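Local coordinates for endopolygalacturonase (Chondrostereum purpureum, PDB 1K5C), which probably hydrolyses the alpha-1,4-linkages between galacturonate units of polygalacturonic acid, a pectin component of plant cell walls, cutting within the polymer chain, at residues A[138-143]-A[150-155]; A[252-257]-A[263-268]; A[259-262]-A[268-271]. All blocks are in the same frame, centred on the assembly; numbering follows the deposited sequence. Where two conformers were deposited one is given.

Contact 1. Residues A[138-143]-A[150-155]; sequences VDDFAG and HNTDGF
Val138 and Asp140 meet Gly154, Phe155 and Thr152 where one turn of the right-handed parallel beta-helix of family 28 passes from strand 130-139, through a loop, into strand 155-158. The example illustrates how a corner can be fitted by packing while its polar groups are satisfied by neighbouring turns.

The apolar part belongs to Val138, whose CG2 methyl approaches the carbonyl of Gly154, 3.9 Å from its O, and comes obliquely to the Phe155 ring, 4.4 Å from CZ. The phenyl group also lies on Ile122, Ile164 and Val169, side chains of strands 122-127 and 162-170 within the stacked core.

The closest approach pairs a carboxylate with carbon. Asp140 OD2 lies 3.3 Å from Thr152 CB and 3.6 Å from Thr152 CG2, the two side chains running askew to one another. The chi1 of Asp140, -74°, sets CG beside its own backbone N and sends the carboxylate toward the threonine. Both polar ends are held by other partners: Asp140 OD2 by Ser117 OG, and Thr152 OG1 by the backbone N of Gln172.

Backbone turns shape both segments. Thr152 centres an inverse gamma turn, closed by a weak bond of 3.1 Å from Asp153 N to Asn151 O. This bend lies by the substrate cleft: Asn151 and Asp173 bind galacturonate, the Asn151 side chain touches Asp173, and an Asp153 oxygen sits close to one of the Asp173 carboxylate oxygens. In 138-143 the strand ends in an Asx turn, in which Phe141 N donates to Asp139 OD1 over 3.0 Å at 158°, nearly in line with the C-O bond.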
ATOM      1  N   VAL A 138      -7.684   6.594   2.726  1.00 10.48           N
ATOM      2  CA  VAL A 138      -6.497   7.217   3.341  1.00 10.36           C
ATOM      3  C   VAL A 138      -6.437   8.617   2.721  1.00 10.47           C
ATOM      4  O   VAL A 138      -6.058   8.769   1.549  1.00 11.46           O
ATOM      5  CB  VAL A 138      -5.206   6.420   3.086  1.00 10.91           C
ATOM      6  CG1 VAL A 138      -4.019   7.210   3.642  1.00 11.94           C
ATOM      7  CG2 VAL A 138      -5.330   5.046   3.726  1.00 11.92           C
ATOM      8  N   ASP A 139      -6.868   9.617   3.494  1.00 10.62           N
ATOM      9  CA  ASP A 139      -6.858  10.994   3.026  1.00 11.06           C
ATOM     10  C   ASP A 139      -5.663  11.711   3.664  1.00 10.43           C
ATOM     11  O   ASP A 139      -5.750  12.221   4.780  1.00 10.83           O
ATOM     12  CB  ASP A 139      -8.155  11.727   3.347  1.00 11.77           C
ATOM     13  CG  ASP A 139      -8.167  13.117   2.793  1.00 12.77           C
ATOM     14  OD1 ASP A 139      -7.100  13.634   2.394  1.00 12.34           O
ATOM     15  OD2 ASP A 139      -9.276  13.724   2.738  1.00 16.65           O
ATOM     16  N   ASP A 140      -4.538  11.698   2.903  1.00 10.75           N
ATOM     17  CA  ASP A 140      -3.375  12.468   3.234  1.00 10.52           C
ATOM     18  C   ASP A 140      -3.170  13.609   2.226  1.00 10.90           C
ATOM     19  O   ASP A 140      -2.065  14.122   2.051  1.00 11.40           O
ATOM     20  CB  ASP A 140      -2.107  11.583   3.317  1.00 11.04           C
ATOM     21  CG  ASP A 140      -2.087  10.744   4.541  1.00 10.48           C
ATOM     22  OD1 ASP A 140      -2.835  10.911   5.495  1.00 11.31           O
ATOM     23  OD2 ASP A 140      -1.195   9.791   4.520  1.00 11.45           O
ATOM     24  N   PHE A 141      -4.261  14.061   1.597  1.00 11.30           N
ATOM     25  CA  PHE A 141      -4.159  15.129   0.584  1.00 11.45           C
ATOM     26  C   PHE A 141      -3.465  16.381   1.139  1.00 11.64           C
ATOM     27  O   PHE A 141      -2.740  17.066   0.399  1.00 12.21           O
ATOM     28  CB  PHE A 141      -5.577  15.452   0.088  1.00 12.48           C
ATOM     29  CG  PHE A 141      -5.558  16.550  -0.947  1.00 12.81           C
ATOM     30  CD1 PHE A 141      -5.083  16.301  -2.259  1.00 15.29           C
ATOM     31  CD2 PHE A 141      -5.981  17.818  -0.659  1.00 16.10           C
ATOM     32  CE1 PHE A 141      -5.063  17.314  -3.192  1.00 16.84           C
ATOM     33  CE2 PHE A 141      -5.920  18.836  -1.617  1.00 18.75           C
ATOM     34  CZ  PHE A 141      -5.455  18.566  -2.887  1.00 18.66           C
ATOM     35  N   ALA A 142      -3.710  16.740   2.413  1.00 11.56           N
ATOM     36  CA  ALA A 142      -3.090  17.917   2.988  1.00 12.24           C
ATOM     37  C   ALA A 142      -1.579  17.840   2.897  1.00 11.74           C
ATOM     38  O   ALA A 142      -0.885  18.887   2.930  1.00 12.93           O
ATOM     39  CB  ALA A 142      -3.550  18.063   4.447  1.00 13.16           C
ATOM     40  N   GLY A 143      -1.011  16.635   2.836  1.00 11.59           N
ATOM     41  CA  GLY A 143       0.442  16.447   2.713  1.00 11.62           C
ATOM     42  C   GLY A 143       1.014  16.968   1.392  1.00 11.82           C
ATOM     43  O   GLY A 143       2.245  17.066   1.272  1.00 12.32           O
ATOM     44  N   HIS A 150       5.313  12.914   3.360  1.00 11.78           N
ATOM     45  CA  HIS A 150       6.374  12.082   2.776  1.00 11.78           C
ATOM     46  C   HIS A 150       6.272  10.683   3.391  1.00 11.16           C
ATOM     47  O   HIS A 150       5.948  10.543   4.577  1.00 11.33           O
ATOM     48  CB  HIS A 150       7.750  12.727   3.107  1.00 13.60           C
ATOM     49  CG  HIS A 150       8.781  12.342   2.161  1.00 13.96           C
ATOM     50  ND1 HIS A 150       8.902  13.001   0.940  1.00 15.08           N
ATOM     51  CD2 HIS A 150       9.770  11.393   2.204  1.00 15.30           C
ATOM     52  CE1 HIS A 150       9.913  12.442   0.283  1.00 16.51           C
ATOM     53  NE2 HIS A 150      10.447  11.470   1.003  1.00 17.26           N
ATOM     54  N   ASN A 151       6.537   9.643   2.593  1.00 11.20           N
ATOM     55  CA  ASN A 151       6.441   8.263   3.082  1.00 11.22           C
ATOM     56  C   ASN A 151       5.026   7.979   3.631  1.00 10.54           C
ATOM     57  O   ASN A 151       4.863   7.143   4.522  1.00 11.21           O
ATOM     58  CB  ASN A 151       7.490   7.883   4.124  1.00 11.62           C
ATOM     59  CG  ASN A 151       8.914   8.099   3.605  1.00 12.30           C
ATOM     60  OD1 ASN A 151       9.671   8.946   4.127  1.00 14.47           O
ATOM     61  ND2 ASN A 151       9.294   7.363   2.610  1.00 13.90           N
ATOM     62  N   THR A 152       4.020   8.606   3.013  1.00 10.62           N
ATOM     63  CA  THR A 152       2.624   8.460   3.442  1.00 10.65           C
ATOM     64  C   THR A 152       1.920   7.319   2.719  1.00 10.33           C
ATOM     65  O   THR A 152       0.774   7.436   2.244  1.00 10.76           O
ATOM     66  CB  THR A 152       1.901   9.791   3.260  1.00 10.76           C
ATOM     67  OG1 THR A 152       2.259  10.337   1.970  1.00 11.06           O
ATOM     68  CG2 THR A 152       2.258  10.771   4.401  1.00 11.01           C
ATOM     69  N   ASP A 153       2.594   6.151   2.698  1.00 10.55           N
ATOM     70  CA  ASP A 153       2.039   4.971   2.027  1.00 10.28           C
ATOM     71  C   ASP A 153       0.611   4.709   2.501  1.00 10.19           C
ATOM     72  O   ASP A 153       0.306   4.757   3.687  1.00 10.81           O
ATOM     73  CB  ASP A 153       2.837   3.701   2.380  1.00 10.52           C
ATOM     74  CG  ASP A 153       4.317   3.739   2.074  1.00 10.57           C
ATOM     75  OD1 ASP A 153       4.915   4.831   1.968  1.00 12.07           O
ATOM     76  OD2 ASP A 153       4.898   2.613   1.985  1.00 11.53           O
ATOM     77  N   GLY A 154      -0.269   4.358   1.551  1.00 10.15           N
ATOM     78  CA  GLY A 154      -1.644   4.035   1.947  1.00 10.59           C
ATOM     79  C   GLY A 154      -1.732   2.715   2.733  1.00 10.17           C
ATOM     80  O   GLY A 154      -2.170   2.700   3.899  1.00 10.73           O
ATOM     81  N   PHE A 155      -1.304   1.659   2.053  1.00 10.20           N
ATOM     82  CA  PHE A 155      -1.328   0.306   2.625  1.00 10.29           C
ATOM     83  C   PHE A 155       0.044  -0.327   2.403  1.00 10.44           C
ATOM     84  O   PHE A 155       0.500  -0.402   1.256  1.00 11.65           O
ATOM     85  CB  PHE A 155      -2.366  -0.593   1.903  1.00 10.69           C
ATOM     86  CG  PHE A 155      -3.768  -0.030   1.948  1.00 10.73           C
ATOM     87  CD1 PHE A 155      -4.627  -0.318   3.030  1.00 12.44           C
ATOM     88  CD2 PHE A 155      -4.245   0.795   0.920  1.00 11.99           C
ATOM     89  CE1 PHE A 155      -5.906   0.221   3.050  1.00 13.57           C
ATOM     90  CE2 PHE A 155      -5.516   1.315   0.954  1.00 13.10           C
ATOM     91  CZ  PHE A 155      -6.357   1.068   2.019  1.00 13.24           C
TER

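Contact 2. Residues A[252-257]-A[263-268]; sequences AKYGVL and PDDVGN
Lys253 and Asp265 form a salt bridge, with NZ donating to OD2 over 3.0 Å on the syn side of the carboxylate; the lysine has two deposited conformers, and this holds for the one described. Water 1 closes a second path between the same groups, accepting from Lys253 NZ and donating to Asp265 OD1 at 2.6 Å, so both carboxylate oxygens are engaged. The lysine is fully extended and reaches the aspartate from the opposite direction.

Tyr254 offers its edge: CE2 lies 3.3 Å from Asp265 OD2, near the ring plane, with ring and carboxylate planes 87° apart. Next to it Leu257 sets its CD2 methyl 3.6 Å from Asp265 OD1, while its CD1 covers the centre of one Tyr254 face at 4.0 Å. With an alanine for Asp265 the Lys253 ammonium is likely to lose its mate, and a gap would open beside the Tyr254 edge and the Leu257 methyl.

Tyr254 and Leu257 belong to strand 254-259, part of a parallel sheet of the beta-helix between strands 223-230 and 294-299; Lys253 just precedes it, and Asp265 lies in the following loop. Tyr254 rests on Tyr223 and Thr297, and Leu257 on Thr297 and galacturonate-binding Arg226.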
ATOM      1  N   ALA A 252       4.020  11.190 -13.850  1.00 12.43           N
ATOM      2  CA  ALA A 252       5.129  12.121 -14.018  1.00 13.32           C
ATOM      3  C   ALA A 252       6.440  11.482 -14.390  1.00 13.04           C
ATOM      4  O   ALA A 252       7.246  12.119 -15.127  1.00 14.44           O
ATOM      5  CB  ALA A 252       5.338  12.952 -12.736  1.00 14.99           C
ATOM      6  N   LYS A 253       6.751  10.285 -13.926  1.00 12.68           N
ATOM      7  CA  LYS A 253       8.085   9.725 -14.069  1.00 13.11           C
ATOM      8  C   LYS A 253       8.089   8.455 -14.909  1.00 12.31           C
ATOM      9  O   LYS A 253       8.768   8.437 -15.977  1.00 12.96           O
ATOM     10  CB  LYS A 253       8.827   9.471 -12.741  1.00 14.18           C
ATOM     11  CG  LYS A 253      10.327   9.471 -12.993  0.54 13.67           C
ATOM     12  CD  LYS A 253      11.130   9.304 -11.697  0.54 15.49           C
ATOM     13  CE  LYS A 253      12.635   9.349 -12.013  0.54 17.62           C
ATOM     14  NZ  LYS A 253      13.449   9.247 -10.793  0.54 18.79           N
ATOM     15  N   TYR A 254       7.424   7.369 -14.490  1.00 11.90           N
ATOM     16  CA  TYR A 254       7.361   6.146 -15.283  1.00 11.69           C
ATOM     17  C   TYR A 254       5.956   5.569 -15.276  1.00 11.58           C
ATOM     18  O   TYR A 254       5.379   5.350 -14.204  1.00 11.72           O
ATOM     19  CB  TYR A 254       8.257   5.026 -14.749  1.00 12.93           C
ATOM     20  CG  TYR A 254       9.745   5.251 -14.865  1.00 12.41           C
ATOM     21  CD1 TYR A 254      10.414   4.764 -16.007  1.00 13.05           C
ATOM     22  CD2 TYR A 254      10.483   5.856 -13.884  1.00 13.97           C
ATOM     23  CE1 TYR A 254      11.800   4.944 -16.149  1.00 15.13           C
ATOM     24  CE2 TYR A 254      11.892   6.008 -14.011  1.00 15.49           C
ATOM     25  CZ  TYR A 254      12.493   5.527 -15.163  1.00 15.28           C
ATOM     26  OH  TYR A 254      13.882   5.686 -15.294  1.00 19.44           O
ATOM     27  N   GLY A 255       5.411   5.240 -16.469  1.00 11.35           N
ATOM     28  CA  GLY A 255       4.169   4.491 -16.476  1.00 11.70           C
ATOM     29  C   GLY A 255       4.293   3.147 -15.797  1.00 11.04           C
ATOM     30  O   GLY A 255       3.479   2.798 -14.922  1.00 11.02           O
ATOM     31  N   VAL A 256       5.325   2.394 -16.213  1.00 11.25           N
ATOM     32  CA  VAL A 256       5.705   1.136 -15.616  1.00 11.28           C
ATOM     33  C   VAL A 256       7.189   1.186 -15.356  1.00 11.06           C
ATOM     34  O   VAL A 256       7.966   1.476 -16.258  1.00 11.53           O
ATOM     35  CB  VAL A 256       5.404  -0.070 -16.567  1.00 11.17           C
ATOM     36  CG1 VAL A 256       5.877  -1.395 -15.985  1.00 12.34           C
ATOM     37  CG2 VAL A 256       3.927  -0.120 -16.986  1.00 12.16           C
ATOM     38  N   LEU A 257       7.609   0.855 -14.089  1.00 11.44           N
ATOM     39  CA  LEU A 257       9.018   0.682 -13.784  1.00 11.67           C
ATOM     40  C   LEU A 257       9.169  -0.621 -13.001  1.00 11.25           C
ATOM     41  O   LEU A 257       8.656  -0.763 -11.904  1.00 12.05           O
ATOM     42  CB  LEU A 257       9.613   1.861 -12.995  1.00 12.08           C
ATOM     43  CG  LEU A 257      11.099   1.690 -12.570  1.00 13.05           C
ATOM     44  CD1 LEU A 257      12.022   1.596 -13.776  1.00 13.20           C
ATOM     45  CD2 LEU A 257      11.523   2.830 -11.663  1.00 14.33           C
ATOM     46  N   PRO A 263      17.784   1.352  -4.570  1.00 13.06           N
ATOM     47  CA  PRO A 263      16.947   2.557  -4.740  1.00 14.09           C
ATOM     48  C   PRO A 263      17.115   3.294  -6.082  1.00 14.49           C
ATOM     49  O   PRO A 263      16.378   4.233  -6.378  1.00 18.42           O
ATOM     50  CB  PRO A 263      17.416   3.466  -3.604  1.00 16.42           C
ATOM     51  CG  PRO A 263      18.855   3.054  -3.359  1.00 16.42           C
ATOM     52  CD  PRO A 263      18.819   1.528  -3.507  1.00 14.82           C
ATOM     53  N   ASP A 264      18.097   2.903  -6.906  1.00 13.81           N
ATOM     54  CA  ASP A 264      18.241   3.490  -8.215  1.00 14.22           C
ATOM     55  C   ASP A 264      17.188   2.937  -9.165  1.00 15.45           C
ATOM     56  O   ASP A 264      16.736   1.784  -9.019  1.00 16.04           O
ATOM     57  CB  ASP A 264      19.626   3.186  -8.749  1.00 14.76           C
ATOM     58  CG  ASP A 264      20.742   3.833  -7.941  1.00 14.17           C
ATOM     59  OD1 ASP A 264      20.636   5.043  -7.676  1.00 15.49           O
ATOM     60  OD2 ASP A 264      21.701   3.112  -7.612  1.00 14.86           O
ATOM     61  N   ASP A 265      16.812   3.722 -10.181  1.00 15.72           N
ATOM     62  CA  ASP A 265      15.890   3.214 -11.200  1.00 16.31           C
ATOM     63  C   ASP A 265      16.581   2.179 -12.116  1.00 15.46           C
ATOM     64  O   ASP A 265      15.921   1.150 -12.422  1.00 17.31           O
ATOM     65  CB  ASP A 265      15.337   4.399 -12.009  1.00 20.08           C
ATOM     66  CG  ASP A 265      14.458   5.353 -11.236  1.00 22.31           C
ATOM     67  OD1 ASP A 265      13.877   5.075 -10.163  1.00 35.31           O
ATOM     68  OD2 ASP A 265      14.326   6.513 -11.776  1.00 32.14           O
ATOM     69  N   VAL A 266      17.788   2.424 -12.516  1.00 16.13           N
ATOM     70  CA  VAL A 266      18.527   1.532 -13.411  1.00 16.08           C
ATOM     71  C   VAL A 266      19.990   1.494 -12.951  1.00 15.32           C
ATOM     72  O   VAL A 266      20.413   2.295 -12.099  1.00 16.95           O
ATOM     73  CB  VAL A 266      18.421   1.994 -14.869  1.00 17.63           C
ATOM     74  CG1 VAL A 266      16.976   2.043 -15.375  1.00 20.05           C
ATOM     75  CG2 VAL A 266      19.030   3.368 -15.071  1.00 20.10           C
ATOM     76  N   GLY A 267      20.722   0.560 -13.571  1.00 15.57           N
ATOM     77  CA  GLY A 267      22.156   0.384 -13.363  1.00 15.94           C
ATOM     78  C   GLY A 267      22.487  -0.790 -12.476  1.00 14.28           C
ATOM     79  O   GLY A 267      21.921  -0.931 -11.357  1.00 14.07           O
ATOM     80  N   ASN A 268      23.371  -1.656 -12.914  1.00 15.17           N
ATOM     81  CA  ASN A 268      23.921  -2.761 -12.128  1.00 15.99           C
ATOM     82  C   ASN A 268      22.769  -3.407 -11.370  1.00 14.49           C
ATOM     83  O   ASN A 268      22.869  -3.553 -10.156  1.00 14.15           O
ATOM     84  CB  ASN A 268      25.018  -2.276 -11.190  1.00 17.09           C
ATOM     85  CG  ASN A 268      25.849  -3.190 -10.306  1.00 21.77           C
ATOM     86  OD1 ASN A 268      26.440  -2.947  -9.168  1.00 25.43           O
ATOM     87  ND2 ASN A 268      26.022  -4.420 -10.816  1.00 22.24           N
TER
HETATM   88  O   HOH W   1      12.831   6.973  -8.803  1.00 42.25           O

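Contact 3. Residues A[259-262]-A[268-271]; sequences SQSY and NPGT
In the loop leaving strand 254-259 of the parallel beta-helix, Gln260 and Ser261 are met by Pro269 and Gly270 as the chain doubles back, next to galacturonate-binding Tyr262. The case shows how one backbone bond and a few close carbon contacts can close a short excursion of the loop.

The bond runs from Gly270 N to Gln260 O, 2.9 Å long and nearly straight at 169°. It does not use a carbonyl lone pair: the donor stands above the carbonyl plane, 47° out of it. Glycine presents its N-H here with no side chain beside it, and the Gln260 oxygen also lies 3.6 Å from Pro269 CA.

Ser261 packs against the proline through its hydroxyl oxygen. With chi1 at -62°, OG sits beside its own backbone N and faces Pro269, 3.4 Å from CA and 3.5 Å from CB. The same OG is hydrogen-bonded to Gly267 O, so the hydroxyl also reaches the part of the loop just before the proline.

The Gln260 side chain runs alongside Gly270, its CB 3.6 Å from Gly270 O. Its amide oxygen OE1 comes within 3.4 Å of that carbonyl, but both are acceptors and do not bond; OE1 is instead taken by Asn302 N, while NE2 makes a weak bond to Ala273 O. On the strand side the bend is an ST turn, in which Ser261 N donates to Ser259 OG over 3.1 Å.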
ATOM      1  N   SER A 259      12.153  -2.936 -11.712  1.00 10.68           N
ATOM      2  CA  SER A 259      13.576  -2.714 -11.553  1.00 10.80           C
ATOM      3  C   SER A 259      14.151  -3.430 -10.346  1.00 10.77           C
ATOM      4  O   SER A 259      13.587  -3.443  -9.263  1.00 11.68           O
ATOM      5  CB  SER A 259      13.839  -1.214 -11.393  1.00 13.07           C
ATOM      6  OG  SER A 259      15.225  -1.000 -11.051  1.00 14.29           O
ATOM      7  N   GLN A 260      15.327  -4.040 -10.585  1.00 10.43           N
ATOM      8  CA  GLN A 260      16.117  -4.680  -9.553  1.00 10.55           C
ATOM      9  C   GLN A 260      17.334  -3.830  -9.154  1.00 10.56           C
ATOM     10  O   GLN A 260      18.280  -4.366  -8.547  1.00 11.61           O
ATOM     11  CB  GLN A 260      16.516  -6.095 -10.025  1.00 10.97           C
ATOM     12  CG  GLN A 260      15.307  -7.015 -10.007  1.00 11.21           C
ATOM     13  CD  GLN A 260      15.490  -8.296 -10.805  1.00 10.79           C
ATOM     14  OE1 GLN A 260      16.256  -8.360 -11.786  1.00 11.43           O
ATOM     15  NE2 GLN A 260      14.767  -9.337 -10.434  1.00 11.58           N
ATOM     16  N   SER A 261      17.275  -2.543  -9.395  1.00 11.39           N
ATOM     17  CA  SER A 261      18.356  -1.601  -9.050  1.00 11.55           C
ATOM     18  C   SER A 261      18.042  -0.746  -7.821  1.00 11.84           C
ATOM     19  O   SER A 261      18.846   0.158  -7.501  1.00 12.82           O
ATOM     20  CB  SER A 261      18.663  -0.680 -10.221  1.00 12.66           C
ATOM     21  OG  SER A 261      19.124  -1.462 -11.346  1.00 13.81           O
ATOM     22  N   TYR A 262      16.899  -0.965  -7.169  1.00 12.01           N
ATOM     23  CA  TYR A 262      16.468  -0.017  -6.118  1.00 12.60           C
ATOM     24  C   TYR A 262      17.546   0.126  -5.075  1.00 12.12           C
ATOM     25  O   TYR A 262      18.158  -0.860  -4.621  1.00 12.91           O
ATOM     26  CB  TYR A 262      15.107  -0.567  -5.533  1.00 13.42           C
ATOM     27  CG  TYR A 262      14.439   0.423  -4.672  1.00 15.74           C
ATOM     28  CD1 TYR A 262      13.544   1.376  -5.252  1.00 15.84           C
ATOM     29  CD2 TYR A 262      14.710   0.444  -3.321  1.00 18.43           C
ATOM     30  CE1 TYR A 262      12.994   2.282  -4.353  1.00 21.41           C
ATOM     31  CE2 TYR A 262      14.164   1.347  -2.434  1.00 21.79           C
ATOM     32  CZ  TYR A 262      13.259   2.291  -3.004  1.00 24.48           C
ATOM     33  OH  TYR A 262      12.605   3.277  -2.267  1.00 31.35           O
ATOM     34  N   ASN A 268      23.371  -1.656 -12.914  1.00 15.17           N
ATOM     35  CA  ASN A 268      23.921  -2.761 -12.128  1.00 15.99           C
ATOM     36  C   ASN A 268      22.769  -3.407 -11.370  1.00 14.49           C
ATOM     37  O   ASN A 268      22.869  -3.553 -10.156  1.00 14.15           O
ATOM     38  CB  ASN A 268      25.018  -2.276 -11.190  1.00 17.09           C
ATOM     39  CG  ASN A 268      25.849  -3.190 -10.306  1.00 21.77           C
ATOM     40  OD1 ASN A 268      26.440  -2.947  -9.168  1.00 25.43           O
ATOM     41  ND2 ASN A 268      26.022  -4.420 -10.816  1.00 22.24           N
ATOM     42  N   PRO A 269      21.711  -3.890 -12.062  1.00 14.17           N
ATOM     43  CA  PRO A 269      20.607  -4.520 -11.314  1.00 13.27           C
ATOM     44  C   PRO A 269      21.070  -5.779 -10.610  1.00 12.56           C
ATOM     45  O   PRO A 269      21.897  -6.561 -11.067  1.00 14.45           O
ATOM     46  CB  PRO A 269      19.550  -4.785 -12.394  1.00 14.11           C
ATOM     47  CG  PRO A 269      20.422  -4.998 -13.640  1.00 14.76           C
ATOM     48  CD  PRO A 269      21.492  -3.876 -13.514  1.00 15.65           C
ATOM     49  N   GLY A 270      20.454  -6.010  -9.452  1.00 12.04           N
ATOM     50  CA  GLY A 270      20.740  -7.209  -8.670  1.00 12.63           C
ATOM     51  C   GLY A 270      20.172  -8.469  -9.305  1.00 11.30           C
ATOM     52  O   GLY A 270      19.261  -8.445 -10.131  1.00 11.95           O
ATOM     53  N   THR A 271      20.718  -9.569  -8.806  1.00 11.84           N
ATOM     54  CA  THR A 271      20.331 -10.890  -9.324  1.00 12.26           C
ATOM     55  C   THR A 271      19.710 -11.780  -8.271  1.00 12.43           C
ATOM     56  O   THR A 271      19.352 -12.937  -8.560  1.00 13.20           O
ATOM     57  CB  THR A 271      21.555 -11.617  -9.934  1.00 13.50           C
ATOM     58  OG1 THR A 271      22.493 -11.767  -8.835  1.00 16.49           O
ATOM     59  CG2 THR A 271      22.105 -10.819 -11.081  1.00 14.52           C
TER

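How the contacts relate
Followed from the N terminus, contact 1 comes first and closes a loop between strands 130-139 and 155-158 in the middle of the beta-helix. It is complete well before the others begin. Contact 2 ties the start of strand 254-259 to the loop leading to strand 275-280, and contact 3 lies within that loop. They interlock rather than nest: segment 259-262 falls inside the loop spanned by contact 2, whereas 268-271 runs past its end, with Asn268 common to both. Probable hydrogen bonds from Ser259 OG to Asp265 O and from Ser261 OG to Gly267 O join them. Contact 2 holds the loop against its own strand, and contact 3 closes the loop on itself.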